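Local coordinates for protein L-ribose isomerase (Geodermatophilus obscurus DSM 43160, PDB 5AVP) that probably interconverts L-ribose and its ketose L-ribulose as a manganese-binding aldose-ketose isomerase, at residues Leu74-Ser88 with Cys111-Pro125. Sequence-based numbering, arbitrary orientation.
Sequences LWSREPYEAMVIFES and CDKLMIVHPGKFCPP
His118 meets Leu74 with a face and Trp75 with an edge. Leu74 CD2 lies over the centre of the imidazole face, 4.1 Å from the ring centroid. The edge of the same imidazole is turned to the face of the Trp75 indole in an offset edge-to-face pair, planes at 75°. Although Trp75 CB points away, the indole returns to the loop at His118 and Pro119. Pro119 CD lies over the same indole's six-membered ring, toward its rim, a CH-pi contact. Glu37 of a second subunit accepts hydrogen bonds from Trp75 NE1 and His118 NE2, tying this corner to the subunit interface.

His118 to Lys121 form a type II turn, with Gly120 at a positive phi. The Lys121 chain bends at chi2 (57°) and then runs extended past Tyr80 CB. Its NZ makes a weak bond to Glu78 O (3.3 Å) and a bond to a water. That water also bonds Leu74 O, Arg77 N and Pro119 O, so four protein atoms grip it.

Beyond the turn, Phe122 N bonds Tyr80 O at 2.7 Å. Met83 curls at chi3 (-64°), bringing CE near Met115, while its SD is 4.0 Å from Cys123 SG, close to the manganese site. Farther along, Lys113 meets Glu87 OE1 in a salt bridge (NZ to OE1, 3.0 Å).

Strands 82-88 and 111-117 pair antiparallel, Val84 with Ile116 and Phe86 with Leu114 being hydrogen-bonded pairs. After the turn the chain passes into the second sheet, whose strand 122-127 carries the manganese ligand His126, with His128 just beyond it, an arrangement consistent with a cupin-type beta-barrel.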
loop_
_atom_site.group_PDB
_atom_site.type_symbol
_atom_site.label_atom_id
_atom_site.label_comp_id
_atom_site.label_asym_id
_atom_site.label_seq_id
_atom_site.Cartn_x
_atom_site.Cartn_y
_atom_site.Cartn_z
ATOM N N LEU A 74 1.224 19.731 -15.438
ATOM C CA LEU A 74 0.769 18.371 -15.637
ATOM C C LEU A 74 -0.616 18.186 -15.059
ATOM O O LEU A 74 -1.268 17.170 -15.304
ATOM C CB LEU A 74 1.742 17.405 -14.974
ATOM C CG LEU A 74 2.844 16.812 -15.846
ATOM C CD1 LEU A 74 3.436 17.844 -16.776
ATOM C CD2 LEU A 74 3.890 16.242 -14.919
ATOM N N TRP A 75 -1.060 19.159 -14.274
ATOM C CA TRP A 75 -2.384 19.074 -13.694
ATOM C C TRP A 75 -3.336 19.962 -14.457
ATOM O O TRP A 75 -4.449 20.235 -13.999
ATOM C CB TRP A 75 -2.356 19.453 -12.219
ATOM C CG TRP A 75 -1.855 18.319 -11.411
ATOM C CD1 TRP A 75 -0.573 18.116 -10.982
ATOM C CD2 TRP A 75 -2.584 17.136 -11.066
ATOM N NE1 TRP A 75 -0.459 16.874 -10.398
ATOM C CE2 TRP A 75 -1.682 16.255 -10.438
ATOM C CE3 TRP A 75 -3.912 16.737 -11.228
ATOM C CZ2 TRP A 75 -2.065 15.000 -9.989
ATOM C CZ3 TRP A 75 -4.286 15.497 -10.782
ATOM C CH2 TRP A 75 -3.370 14.643 -10.167
ATOM N N SER A 76 -2.891 20.395 -15.634
ATOM C CA SER A 76 -3.676 21.260 -16.504
ATOM C C SER A 76 -4.872 20.511 -17.076
ATOM O O SER A 76 -5.907 21.109 -17.371
ATOM C CB SER A 76 -2.805 21.786 -17.646
ATOM O OG SER A 76 -2.055 20.748 -18.270
ATOM N N ARG A 77 -4.736 19.196 -17.216
ATOM C CA ARG A 77 -5.813 18.368 -17.748
ATOM C C ARG A 77 -5.912 18.527 -19.251
ATOM O O ARG A 77 -6.909 18.143 -19.858
ATOM C CB ARG A 77 -7.163 18.759 -17.138
ATOM C CG ARG A 77 -7.216 18.826 -15.632
ATOM C CD ARG A 77 -8.587 18.388 -15.170
ATOM N NE ARG A 77 -8.453 17.365 -14.150
ATOM C CZ ARG A 77 -8.178 17.633 -12.889
ATOM N NH1 ARG A 77 -8.028 18.892 -12.506
ATOM N NH2 ARG A 77 -8.020 16.650 -12.026
ATOM N N GLU A 78 -4.878 19.099 -19.853
ATOM C CA GLU A 78 -4.875 19.292 -21.295
ATOM C C GLU A 78 -4.249 18.102 -22.040
ATOM O O GLU A 78 -3.376 17.413 -21.514
ATOM C CB GLU A 78 -4.167 20.594 -21.622
ATOM C CG GLU A 78 -4.823 21.771 -20.944
ATOM C CD GLU A 78 -3.941 23.002 -20.932
ATOM O OE1 GLU A 78 -2.840 22.941 -20.345
ATOM O OE2 GLU A 78 -4.340 24.032 -21.507
ATOM N N PRO A 79 -4.709 17.842 -23.283
ATOM C CA PRO A 79 -4.210 16.735 -24.097
ATOM C C PRO A 79 -2.809 16.897 -24.672
ATOM O O PRO A 79 -2.608 17.594 -25.676
ATOM C CB PRO A 79 -5.273 16.613 -25.192
ATOM C CG PRO A 79 -5.617 18.004 -25.448
ATOM C CD PRO A 79 -5.759 18.568 -24.026
ATOM N N TYR A 80 -1.843 16.238 -24.043
ATOM C CA TYR A 80 -0.466 16.285 -24.511
ATOM C C TYR A 80 0.172 14.901 -24.394
ATOM O O TYR A 80 -0.263 14.059 -23.598
ATOM C CB TYR A 80 0.339 17.308 -23.709
ATOM C CG TYR A 80 0.025 18.759 -24.051
ATOM C CD1 TYR A 80 0.686 19.424 -25.097
ATOM C CD2 TYR A 80 -0.940 19.476 -23.331
ATOM C CE1 TYR A 80 0.388 20.768 -25.411
ATOM C CE2 TYR A 80 -1.239 20.816 -23.640
ATOM C CZ TYR A 80 -0.578 21.452 -24.670
ATOM O OH TYR A 80 -0.904 22.772 -24.919
ATOM N N GLU A 81 1.197 14.659 -25.198
ATOM C CA GLU A 81 1.888 13.386 -25.178
ATOM C C GLU A 81 3.125 13.504 -24.293
ATOM O O GLU A 81 4.134 14.089 -24.686
ATOM C CB GLU A 81 2.234 12.990 -26.616
ATOM C CG GLU A 81 1.046 13.247 -27.547
ATOM C CD GLU A 81 1.084 12.460 -28.845
ATOM O OE1 GLU A 81 2.002 12.670 -29.668
ATOM O OE2 GLU A 81 0.178 11.629 -29.042
ATOM N N ALA A 82 3.029 12.958 -23.082
ATOM C CA ALA A 82 4.131 13.004 -22.119
ATOM C C ALA A 82 3.968 11.938 -21.035
ATOM O O ALA A 82 2.853 11.516 -20.743
ATOM C CB ALA A 82 4.181 14.373 -21.479
ATOM N N MET A 83 5.077 11.506 -20.438
ATOM C CA MET A 83 5.031 10.496 -19.375
ATOM C C MET A 83 6.406 10.220 -18.769
ATOM O O MET A 83 7.430 10.650 -19.287
ATOM C CB MET A 83 4.453 9.182 -19.904
ATOM C CG MET A 83 5.411 8.455 -20.846
ATOM S SD MET A 83 4.765 6.977 -21.588
ATOM C CE MET A 83 4.537 5.968 -20.174
ATOM N N VAL A 84 6.407 9.503 -17.655
ATOM C CA VAL A 84 7.644 9.135 -16.979
ATOM C C VAL A 84 7.671 7.619 -16.916
ATOM O O VAL A 84 6.652 6.993 -16.666
ATOM C CB VAL A 84 7.710 9.694 -15.540
ATOM C CG1 VAL A 84 6.404 9.450 -14.857
ATOM C CG2 VAL A 84 8.826 9.007 -14.744
ATOM N N ILE A 85 8.840 7.034 -17.140
ATOM C CA ILE A 85 8.969 5.589 -17.124
ATOM C C ILE A 85 10.168 5.142 -16.296
ATOM O O ILE A 85 11.306 5.374 -16.684
ATOM C CB ILE A 85 9.132 5.043 -18.567
ATOM C CG1 ILE A 85 8.002 5.557 -19.445
ATOM C CG2 ILE A 85 9.112 3.517 -18.577
ATOM C CD1 ILE A 85 8.124 5.133 -20.887
ATOM N N PHE A 86 9.916 4.519 -15.150
ATOM C CA PHE A 86 10.995 4.011 -14.304
ATOM C C PHE A 86 11.163 2.542 -14.654
ATOM O O PHE A 86 10.264 1.729 -14.429
ATOM C CB PHE A 86 10.635 4.140 -12.831
ATOM C CG PHE A 86 10.523 5.540 -12.368
ATOM C CD1 PHE A 86 11.548 6.441 -12.617
ATOM C CD2 PHE A 86 9.395 5.961 -11.674
ATOM C CE1 PHE A 86 11.456 7.737 -12.186
ATOM C CE2 PHE A 86 9.286 7.258 -11.231
ATOM C CZ PHE A 86 10.316 8.155 -11.487
ATOM N N GLU A 87 12.308 2.198 -15.223
ATOM C CA GLU A 87 12.554 0.819 -15.598
ATOM C C GLU A 87 13.422 0.099 -14.558
ATOM O O GLU A 87 14.563 0.498 -14.289
ATOM C CB GLU A 87 13.194 0.795 -16.974
ATOM C CG GLU A 87 13.696 -0.541 -17.383
ATOM C CD GLU A 87 14.094 -0.534 -18.821
ATOM O OE1 GLU A 87 13.172 -0.433 -19.659
ATOM O OE2 GLU A 87 15.310 -0.614 -19.102
ATOM N N SER A 88 12.864 -0.952 -13.961
ATOM C CA SER A 88 13.580 -1.711 -12.944
ATOM C C SER A 88 14.264 -2.937 -13.530
ATOM O O SER A 88 15.243 -3.434 -12.963
ATOM C CB SER A 88 12.645 -2.123 -11.796
ATOM O OG SER A 88 11.613 -2.992 -12.210
ATOM N N CYS A 111 11.304 -7.125 -19.598
ATOM C CA CYS A 111 11.285 -5.724 -19.211
ATOM C C CYS A 111 10.217 -5.493 -18.174
ATOM O O CYS A 111 9.121 -6.021 -18.287
ATOM C CB CYS A 111 10.994 -4.826 -20.412
ATOM S SG CYS A 111 10.344 -3.174 -19.980
ATOM N N ASP A 112 10.559 -4.727 -17.147
ATOM C CA ASP A 112 9.615 -4.372 -16.099
ATOM C C ASP A 112 9.753 -2.879 -15.816
ATOM O O ASP A 112 10.834 -2.387 -15.484
ATOM C CB ASP A 112 9.852 -5.147 -14.808
ATOM C CG ASP A 112 8.721 -4.945 -13.816
ATOM O OD1 ASP A 112 8.250 -3.790 -13.701
ATOM O OD2 ASP A 112 8.303 -5.921 -13.155
ATOM N N LYS A 113 8.657 -2.153 -15.957
ATOM C CA LYS A 113 8.702 -0.729 -15.714
ATOM C C LYS A 113 7.357 -0.185 -15.266
ATOM O O LYS A 113 6.299 -0.708 -15.606
ATOM C CB LYS A 113 9.152 0.009 -16.969
ATOM C CG LYS A 113 8.255 -0.207 -18.162
ATOM C CD LYS A 113 8.848 0.427 -19.382
ATOM C CE LYS A 113 10.231 -0.110 -19.646
ATOM N NZ LYS A 113 10.569 0.066 -21.070
ATOM N N LEU A 114 7.420 0.868 -14.472
ATOM C CA LEU A 114 6.235 1.526 -13.973
ATOM C C LEU A 114 6.117 2.780 -14.840
ATOM O O LEU A 114 7.135 3.380 -15.194
ATOM C CB LEU A 114 6.437 1.901 -12.511
ATOM C CG LEU A 114 5.167 2.304 -11.784
ATOM C CD1 LEU A 114 4.256 1.120 -11.659
ATOM C CD2 LEU A 114 5.512 2.813 -10.409
ATOM N N MET A 115 4.894 3.166 -15.202
ATOM C CA MET A 115 4.696 4.360 -16.031
ATOM C C MET A 115 3.692 5.303 -15.358
ATOM O O MET A 115 2.687 4.861 -14.787
ATOM C CB MET A 115 4.228 3.943 -17.431
ATOM C CG MET A 115 5.030 2.769 -18.002
ATOM S SD MET A 115 4.562 2.237 -19.663
ATOM C CE MET A 115 2.849 1.763 -19.425
ATOM N N ILE A 116 3.982 6.600 -15.398
ATOM C CA ILE A 116 3.108 7.578 -14.769
ATOM C C ILE A 116 2.607 8.577 -15.785
ATOM O O ILE A 116 3.388 9.292 -16.410
ATOM C CB ILE A 116 3.822 8.343 -13.574
ATOM C CG1 ILE A 116 3.864 7.475 -12.315
ATOM C CG2 ILE A 116 3.074 9.611 -13.213
ATOM C CD1 ILE A 116 4.889 6.430 -12.329
ATOM N N VAL A 117 1.287 8.604 -15.944
ATOM C CA VAL A 117 0.636 9.515 -16.873
ATOM C C VAL A 117 -0.376 10.361 -16.118
ATOM O O VAL A 117 -1.245 9.816 -15.444
ATOM C CB VAL A 117 -0.077 8.751 -17.991
ATOM C CG1 VAL A 117 -0.907 9.702 -18.805
ATOM C CG2 VAL A 117 0.955 8.041 -18.865
ATOM N N HIS A 118 -0.254 11.688 -16.224
ATOM C CA HIS A 118 -1.174 12.606 -15.552
ATOM C C HIS A 118 -2.488 12.819 -16.313
ATOM O O HIS A 118 -2.576 12.551 -17.509
ATOM C CB HIS A 118 -0.462 13.927 -15.252
ATOM C CG HIS A 118 0.462 13.842 -14.073
ATOM N ND1 HIS A 118 1.449 12.883 -13.974
ATOM C CD2 HIS A 118 0.503 14.543 -12.912
ATOM C CE1 HIS A 118 2.050 12.990 -12.804
ATOM N NE2 HIS A 118 1.496 13.989 -12.140
ATOM N N PRO A 119 -3.526 13.316 -15.625
ATOM C CA PRO A 119 -4.828 13.534 -16.258
ATOM C C PRO A 119 -4.784 14.238 -17.609
ATOM O O PRO A 119 -4.191 15.311 -17.742
ATOM C CB PRO A 119 -5.604 14.338 -15.202
ATOM C CG PRO A 119 -4.931 14.005 -13.916
ATOM C CD PRO A 119 -3.475 14.018 -14.328
ATOM N N GLY A 120 -5.412 13.620 -18.607
ATOM C CA GLY A 120 -5.456 14.197 -19.935
ATOM C C GLY A 120 -4.268 13.896 -20.817
ATOM O O GLY A 120 -4.342 14.040 -22.036
ATOM N N LYS A 121 -3.168 13.470 -20.215
ATOM C CA LYS A 121 -1.957 13.164 -20.975
ATOM C C LYS A 121 -1.999 11.793 -21.688
ATOM O O LYS A 121 -2.725 10.892 -21.266
ATOM C CB LYS A 121 -0.745 13.261 -20.032
ATOM C CG LYS A 121 -0.053 14.633 -20.037
ATOM C CD LYS A 121 -0.991 15.793 -19.683
ATOM C CE LYS A 121 -0.261 17.133 -19.755
ATOM N NZ LYS A 121 -1.059 18.312 -19.306
ATOM N N PHE A 122 -1.223 11.645 -22.763
ATOM C CA PHE A 122 -1.190 10.400 -23.518
ATOM C C PHE A 122 0.193 9.800 -23.669
ATOM O O PHE A 122 1.198 10.419 -23.351
ATOM C CB PHE A 122 -1.691 10.595 -24.953
ATOM C CG PHE A 122 -3.123 11.026 -25.074
ATOM C CD1 PHE A 122 -3.505 12.323 -24.760
ATOM C CD2 PHE A 122 -4.077 10.152 -25.596
ATOM C CE1 PHE A 122 -4.820 12.742 -24.974
ATOM C CE2 PHE A 122 -5.383 10.557 -25.812
ATOM C CZ PHE A 122 -5.762 11.852 -25.505
ATOM N N CYS A 123 0.198 8.571 -24.175
ATOM C CA CYS A 123 1.395 7.818 -24.527
ATOM C C CYS A 123 1.018 7.607 -25.992
ATOM O O CYS A 123 0.236 6.723 -26.305
ATOM C CB CYS A 123 1.465 6.466 -23.817
ATOM S SG CYS A 123 2.688 5.293 -24.578
ATOM N N PRO A 124 1.569 8.428 -26.896
ATOM C CA PRO A 124 1.370 8.461 -28.351
ATOM C C PRO A 124 1.215 7.143 -29.108
ATOM O O PRO A 124 1.835 6.133 -28.750
ATOM C CB PRO A 124 2.596 9.219 -28.832
ATOM C CG PRO A 124 3.624 8.793 -27.859
ATOM C CD PRO A 124 2.875 9.022 -26.575
ATOM N N PRO A 125 0.394 7.140 -30.177
ATOM C CA PRO A 125 0.184 5.933 -30.976
ATOM C C PRO A 125 1.515 5.416 -31.551
ATOM O O PRO A 125 2.276 6.151 -32.193
ATOM C CB PRO A 125 -0.786 6.402 -32.049
ATOM C CG PRO A 125 -1.616 7.335 -31.309
ATOM C CD PRO A 125 -0.583 8.168 -30.553
HETATM O O HOH W 1 -2.761 17.537 -17.356
#